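Local coordinates for protein putative methylthioribose-1-phosphate isomerase (Archaeoglobus fulgidus, PDB 1T5O) that probably catalyses the interconversion of methylthioribose-1-phosphate and methylthioribulose-1-phosphate in methionine biosynthesis, at residues V333-P336 against K337-F341; K13-Q17 against T18-E22. All blocks are in the same frame, centred on the assembly; numbering follows the deposited sequence.

Both interactions are local: one closes a helix, the other turns the chain after a strand. Interaction 2 closes before interaction 1 opens. Their centres are about 37 Å apart, their nearest atoms about 25 Å apart, and they lie on opposite sides of the chain's centre. Interaction 2 ends a strand of the small N-terminal antiparallel sheet. It is the one close to the predicted substrate site: the side chain of Q17 is about 3 Å from that of R45 and about 7 Å from that of Q193. Interaction 1 ends helix 331-338, which packs on strands 319-322 and 325-327 at one edge of the seven-stranded mixed sheet. It lies away from the predicted active-site and substrate-binding residues.

Interaction 1. Residues V333-P336 against K337-F341; sequences VNVP and KVLKF
The last turn of helix 331-338 is held by two i to i+4 bonds, V338 N to N334 O at 2.9 Å and L339 N to V335 O at 3.0 Å. The helix is kinked at P336, whose ring nitrogen carries no hydrogen for the turn before. K340 then leaves the helix with positive phi (55°). F341 N turns back to P336 O at 2.9 Å, in the carbonyl plane and on a lone pair. With the weak K340 N to K337 O bond this makes a Schellman motif. The F341 ring folds back with its CG anti to the carbonyl carbon (chi1 -77°). F341 CD1 thereby comes to 3.5 Å from P336 CA. F341 CE1 reaches V335 CG1 at 3.8 Å. Both approaches to the ring are oblique. L339 CB lies above one ring face, offset toward the rim. V335 and L339 run side by side, with CG1 of V335 4.0 Å from CD1 of L339. The buried V335 and L339 also rest on F270 and I327, and W272 meets the F341 ring with the planes at about 45°. N334 ND2 donates a hydrogen bond to Y328 O, which ties the helix to the segment after strand 325-327.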
ATOM      1  N   VAL A 333     -35.050  -1.512   0.213  1.00 22.92           N
ATOM      2  CA  VAL A 333     -36.175  -2.423   0.380  1.00 22.36           C
ATOM      3  C   VAL A 333     -35.769  -3.716   1.103  1.00 21.33           C
ATOM      4  O   VAL A 333     -36.404  -4.117   2.075  1.00 21.77           O
ATOM      5  CB  VAL A 333     -36.807  -2.844  -0.990  1.00 22.20           C
ATOM      6  CG1 VAL A 333     -37.905  -3.876  -0.755  1.00 22.34           C
ATOM      7  CG2 VAL A 333     -37.403  -1.648  -1.706  1.00 20.76           C
ATOM      8  N   ASN A 334     -34.693  -4.348   0.649  1.00 20.92           N
ATOM      9  CA  ASN A 334     -34.289  -5.643   1.185  1.00 21.99           C
ATOM     10  C   ASN A 334     -33.563  -5.760   2.502  1.00 22.68           C
ATOM     11  O   ASN A 334     -33.641  -6.809   3.148  1.00 23.95           O
ATOM     12  CB  ASN A 334     -33.520  -6.417   0.112  1.00 21.67           C
ATOM     13  CG  ASN A 334     -34.357  -6.643  -1.124  1.00 25.18           C
ATOM     14  OD1 ASN A 334     -35.567  -6.779  -1.024  1.00 26.62           O
ATOM     15  ND2 ASN A 334     -33.722  -6.695  -2.291  1.00 25.70           N
ATOM     16  N   VAL A 335     -32.859  -4.714   2.904  1.00 21.84           N
ATOM     17  CA  VAL A 335     -32.161  -4.750   4.180  1.00 22.58           C
ATOM     18  C   VAL A 335     -33.197  -4.833   5.318  1.00 23.59           C
ATOM     19  O   VAL A 335     -33.097  -5.710   6.182  1.00 22.44           O
ATOM     20  CB  VAL A 335     -31.233  -3.523   4.325  1.00 21.62           C
ATOM     21  CG1 VAL A 335     -30.846  -3.288   5.793  1.00 20.41           C
ATOM     22  CG2 VAL A 335     -29.949  -3.767   3.484  1.00 19.51           C
ATOM     23  N   PRO A 336     -34.212  -3.942   5.322  1.00 24.38           N
ATOM     24  CA  PRO A 336     -35.224  -4.012   6.396  1.00 26.80           C
ATOM     25  C   PRO A 336     -35.970  -5.346   6.358  1.00 27.33           C
ATOM     26  O   PRO A 336     -36.252  -5.954   7.392  1.00 28.63           O
ATOM     27  CB  PRO A 336     -36.156  -2.835   6.085  1.00 26.81           C
ATOM     28  CG  PRO A 336     -35.276  -1.862   5.391  1.00 27.29           C
ATOM     29  CD  PRO A 336     -34.427  -2.749   4.480  1.00 24.22           C
ATOM     30  N   LYS A 337     -36.281  -5.807   5.153  1.00 29.03           N
ATOM     31  CA  LYS A 337     -36.993  -7.068   4.993  1.00 29.97           C
ATOM     32  C   LYS A 337     -36.215  -8.269   5.547  1.00 30.09           C
ATOM     33  O   LYS A 337     -36.722  -9.022   6.385  1.00 29.28           O
ATOM     34  CB  LYS A 337     -37.315  -7.304   3.510  1.00 33.05           C
ATOM     35  CG  LYS A 337     -38.147  -8.543   3.262  1.00 38.52           C
ATOM     36  CD  LYS A 337     -38.162  -8.976   1.789  1.00 42.10           C
ATOM     37  CE  LYS A 337     -38.575 -10.447   1.682  1.00 44.33           C
ATOM     38  NZ  LYS A 337     -38.552 -11.021   0.298  1.00 46.75           N
ATOM     39  N   VAL A 338     -34.976  -8.451   5.090  1.00 28.81           N
ATOM     40  CA  VAL A 338     -34.173  -9.586   5.537  1.00 26.56           C
ATOM     41  C   VAL A 338     -33.738  -9.548   7.014  1.00 28.14           C
ATOM     42  O   VAL A 338     -33.714 -10.594   7.696  1.00 26.31           O
ATOM     43  CB  VAL A 338     -32.899  -9.744   4.672  1.00 25.12           C
ATOM     44  CG1 VAL A 338     -32.088 -10.935   5.176  1.00 22.45           C
ATOM     45  CG2 VAL A 338     -33.287  -9.952   3.188  1.00 23.66           C
ATOM     46  N   LEU A 339     -33.366  -8.364   7.494  1.00 26.35           N
ATOM     47  CA  LEU A 339     -32.911  -8.229   8.872  1.00 30.07           C
ATOM     48  C   LEU A 339     -34.086  -8.082   9.840  1.00 31.20           C
ATOM     49  O   LEU A 339     -33.896  -7.931  11.044  1.00 32.99           O
ATOM     50  CB  LEU A 339     -31.965  -7.033   9.006  1.00 26.89           C
ATOM     51  CG  LEU A 339     -30.663  -7.135   8.198  1.00 23.61           C
ATOM     52  CD1 LEU A 339     -29.764  -5.931   8.540  1.00 21.42           C
ATOM     53  CD2 LEU A 339     -29.947  -8.467   8.512  1.00 22.08           C
ATOM     54  N   LYS A 340     -35.288  -8.134   9.281  1.00 33.07           N
ATOM     55  CA  LYS A 340     -36.534  -8.023  10.027  1.00 37.48           C
ATOM     56  C   LYS A 340     -36.634  -6.769  10.887  1.00 39.33           C
ATOM     57  O   LYS A 340     -36.926  -6.862  12.080  1.00 41.35           O
ATOM     58  CB  LYS A 340     -36.732  -9.251  10.912  1.00 36.95           C
ATOM     59  CG  LYS A 340     -36.656 -10.576  10.180  1.00 38.49           C
ATOM     60  CD  LYS A 340     -36.608 -11.709  11.200  1.00 42.09           C
ATOM     61  CE  LYS A 340     -36.217 -13.049  10.585  1.00 43.11           C
ATOM     62  NZ  LYS A 340     -37.375 -13.757   9.972  1.00 46.32           N
ATOM     63  N   PHE A 341     -36.387  -5.606  10.293  1.00 40.86           N
ATOM     64  CA  PHE A 341     -36.490  -4.348  11.023  1.00 43.36           C
ATOM     65  C   PHE A 341     -37.983  -4.112  11.279  1.00 46.98           C
ATOM     66  O   PHE A 341     -38.795  -4.821  10.634  1.00 48.85           O
ATOM     67  CB  PHE A 341     -35.926  -3.184  10.200  1.00 42.06           C
ATOM     68  CG  PHE A 341     -34.420  -3.122  10.164  1.00 42.11           C
ATOM     69  CD1 PHE A 341     -33.775  -2.384   9.176  1.00 40.92           C
ATOM     70  CD2 PHE A 341     -33.651  -3.773  11.121  1.00 40.93           C
ATOM     71  CE1 PHE A 341     -32.382  -2.290   9.137  1.00 41.23           C
ATOM     72  CE2 PHE A 341     -32.256  -3.685  11.097  1.00 42.28           C
ATOM     73  CZ  PHE A 341     -31.616  -2.939  10.097  1.00 41.24           C
TER

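Interaction 2. Residues K13-Q17 against T18-E22; sequences KLIDQ and TKLPE
D16 OD1 receives two donors from T18. T18 OG1 reaches D16 OD1 at 2.8 Å, from above the carboxylate plane (41° out of it). T18 N adds a weak bond to the same D16 OD1 at 3.4 Å. The D16 carboxylate reaches forward because CG is anti to the backbone N (chi1 -167°). T18 sets its OG1 between its own N and carbonyl carbon (chi1 76°), facing that oxygen. D16 OD2 lies 3.8 Å from K19 CD, so the K19 chain passes across the acid. K19 NZ has its main salt-bridge partner in E25, and D16 OD2 is a long second one at 3.9 Å. With an alanine at D16, the T18 hydroxyl and T18 N would probably lose this acceptor, and K19 would lose only a long secondary charge partner. Two backbone bonds close the turn, K19 N to D16 O and L20 N to Q17 O, both at 3.0 Å. L20 lays CD2 against Q17, 3.9 Å from CG, and at 4.3 Å from I15 CG2. L197 covers Q17 and L20. The amide of Q17 leads elsewhere: OE1 bonds to R45, a predicted substrate-binding residue, so Q17 may help position it as a second-shell group. The loop beyond touches A298 of the second subunit. Strand 12-15 thus ends in an inverse gamma turn centred on D16, followed by a short 3-10 turn at the margin of the predicted substrate pocket.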
ATOM      1  N   LYS A  13      -8.385 -16.293  28.476  1.00 37.41           N
ATOM      2  CA  LYS A  13      -7.249 -16.541  27.589  1.00 38.31           C
ATOM      3  C   LYS A  13      -7.487 -15.847  26.243  1.00 37.78           C
ATOM      4  O   LYS A  13      -8.622 -15.828  25.752  1.00 36.13           O
ATOM      5  CB  LYS A  13      -7.070 -18.038  27.350  1.00 38.98           C
ATOM      6  CG  LYS A  13      -7.005 -18.902  28.609  1.00 41.82           C
ATOM      7  CD  LYS A  13      -5.717 -18.685  29.402  1.00 43.71           C
ATOM      8  CE  LYS A  13      -5.625 -19.682  30.573  1.00 45.05           C
ATOM      9  NZ  LYS A  13      -5.661 -21.103  30.080  1.00 46.50           N
ATOM     10  N   LEU A  14      -6.424 -15.276  25.664  1.00 37.43           N
ATOM     11  CA  LEU A  14      -6.488 -14.597  24.359  1.00 38.31           C
ATOM     12  C   LEU A  14      -5.279 -14.964  23.516  1.00 36.98           C
ATOM     13  O   LEU A  14      -4.179 -15.157  24.040  1.00 36.82           O
ATOM     14  CB  LEU A  14      -6.391 -13.072  24.462  1.00 41.04           C
ATOM     15  CG  LEU A  14      -6.869 -12.129  25.552  1.00 44.38           C
ATOM     16  CD1 LEU A  14      -6.124 -10.825  25.382  1.00 46.21           C
ATOM     17  CD2 LEU A  14      -8.358 -11.904  25.455  1.00 44.81           C
ATOM     18  N   ILE A  15      -5.480 -15.023  22.207  1.00 34.65           N
ATOM     19  CA  ILE A  15      -4.377 -15.266  21.296  1.00 33.55           C
ATOM     20  C   ILE A  15      -3.729 -13.881  21.249  1.00 32.44           C
ATOM     21  O   ILE A  15      -4.416 -12.883  21.013  1.00 31.79           O
ATOM     22  CB  ILE A  15      -4.875 -15.629  19.879  1.00 32.03           C
ATOM     23  CG1 ILE A  15      -5.266 -17.101  19.816  1.00 31.87           C
ATOM     24  CG2 ILE A  15      -3.796 -15.313  18.847  1.00 33.07           C
ATOM     25  CD1 ILE A  15      -5.952 -17.491  18.514  1.00 29.64           C
ATOM     26  N   ASP A  16      -2.424 -13.809  21.476  1.00 33.44           N
ATOM     27  CA  ASP A  16      -1.725 -12.516  21.462  1.00 33.58           C
ATOM     28  C   ASP A  16      -1.407 -12.140  20.009  1.00 32.73           C
ATOM     29  O   ASP A  16      -0.334 -12.460  19.496  1.00 31.58           O
ATOM     30  CB  ASP A  16      -0.413 -12.606  22.253  1.00 35.62           C
ATOM     31  CG  ASP A  16       0.199 -11.247  22.531  1.00 37.42           C
ATOM     32  OD1 ASP A  16      -0.227 -10.252  21.910  1.00 37.12           O
ATOM     33  OD2 ASP A  16       1.114 -11.170  23.376  1.00 40.65           O
ATOM     34  N   GLN A  17      -2.330 -11.436  19.360  1.00 31.04           N
ATOM     35  CA  GLN A  17      -2.150 -11.062  17.963  1.00 30.80           C
ATOM     36  C   GLN A  17      -0.934 -10.196  17.666  1.00 28.93           C
ATOM     37  O   GLN A  17      -0.404 -10.239  16.568  1.00 29.60           O
ATOM     38  CB  GLN A  17      -3.441 -10.423  17.423  1.00 30.63           C
ATOM     39  CG  GLN A  17      -4.530 -11.461  17.165  1.00 30.56           C
ATOM     40  CD  GLN A  17      -5.836 -10.856  16.686  1.00 31.65           C
ATOM     41  OE1 GLN A  17      -5.864 -10.129  15.694  1.00 33.04           O
ATOM     42  NE2 GLN A  17      -6.928 -11.159  17.385  1.00 31.13           N
ATOM     43  N   THR A  18      -0.467  -9.435  18.641  1.00 30.75           N
ATOM     44  CA  THR A  18       0.714  -8.610  18.421  1.00 30.89           C
ATOM     45  C   THR A  18       1.949  -9.485  18.146  1.00 31.54           C
ATOM     46  O   THR A  18       2.954  -8.995  17.642  1.00 29.99           O
ATOM     47  CB  THR A  18       1.017  -7.717  19.642  1.00 32.24           C
ATOM     48  OG1 THR A  18       1.604  -8.515  20.678  1.00 32.75           O
ATOM     49  CG2 THR A  18      -0.268  -7.077  20.164  1.00 31.72           C
ATOM     50  N   LYS A  19       1.858 -10.777  18.458  1.00 31.88           N
ATOM     51  CA  LYS A  19       2.966 -11.715  18.259  1.00 32.36           C
ATOM     52  C   LYS A  19       2.964 -12.353  16.880  1.00 30.91           C
ATOM     53  O   LYS A  19       3.959 -12.948  16.441  1.00 28.41           O
ATOM     54  CB  LYS A  19       2.892 -12.822  19.311  1.00 36.09           C
ATOM     55  CG  LYS A  19       4.074 -12.883  20.244  1.00 40.73           C
ATOM     56  CD  LYS A  19       4.122 -11.663  21.135  1.00 42.03           C
ATOM     57  CE  LYS A  19       5.343 -11.711  22.041  1.00 44.60           C
ATOM     58  NZ  LYS A  19       4.969 -11.851  23.482  1.00 46.13           N
ATOM     59  N   LEU A  20       1.826 -12.256  16.208  1.00 29.26           N
ATOM     60  CA  LEU A  20       1.673 -12.813  14.866  1.00 28.29           C
ATOM     61  C   LEU A  20       2.425 -11.932  13.885  1.00 26.67           C
ATOM     62  O   LEU A  20       2.578 -10.742  14.126  1.00 26.75           O
ATOM     63  CB  LEU A  20       0.185 -12.835  14.489  1.00 28.77           C
ATOM     64  CG  LEU A  20      -0.675 -14.100  14.650  1.00 28.61           C
ATOM     65  CD1 LEU A  20       0.022 -15.173  15.435  1.00 27.86           C
ATOM     66  CD2 LEU A  20      -2.024 -13.704  15.260  1.00 25.68           C
ATOM     67  N   PRO A  21       2.871 -12.494  12.748  1.00 26.55           N
ATOM     68  CA  PRO A  21       2.720 -13.893  12.327  1.00 27.58           C
ATOM     69  C   PRO A  21       3.834 -14.850  12.791  1.00 29.78           C
ATOM     70  O   PRO A  21       3.737 -16.067  12.609  1.00 28.59           O
ATOM     71  CB  PRO A  21       2.667 -13.779  10.797  1.00 26.62           C
ATOM     72  CG  PRO A  21       3.598 -12.636  10.519  1.00 24.77           C
ATOM     73  CD  PRO A  21       3.219 -11.635  11.597  1.00 25.72           C
ATOM     74  N   GLU A  22       4.889 -14.299  13.378  1.00 33.11           N
ATOM     75  CA  GLU A  22       6.024 -15.105  13.816  1.00 37.08           C
ATOM     76  C   GLU A  22       5.734 -16.164  14.870  1.00 37.24           C
ATOM     77  O   GLU A  22       6.285 -17.262  14.809  1.00 37.09           O
ATOM     78  CB  GLU A  22       7.145 -14.196  14.324  1.00 43.20           C
ATOM     79  CG  GLU A  22       8.136 -14.888  15.259  1.00 49.19           C
ATOM     80  CD  GLU A  22       9.374 -14.069  15.498  1.00 52.44           C
ATOM     81  OE1 GLU A  22       9.262 -12.912  15.971  1.00 55.90           O
ATOM     82  OE2 GLU A  22      10.468 -14.593  15.201  1.00 55.92           O
TER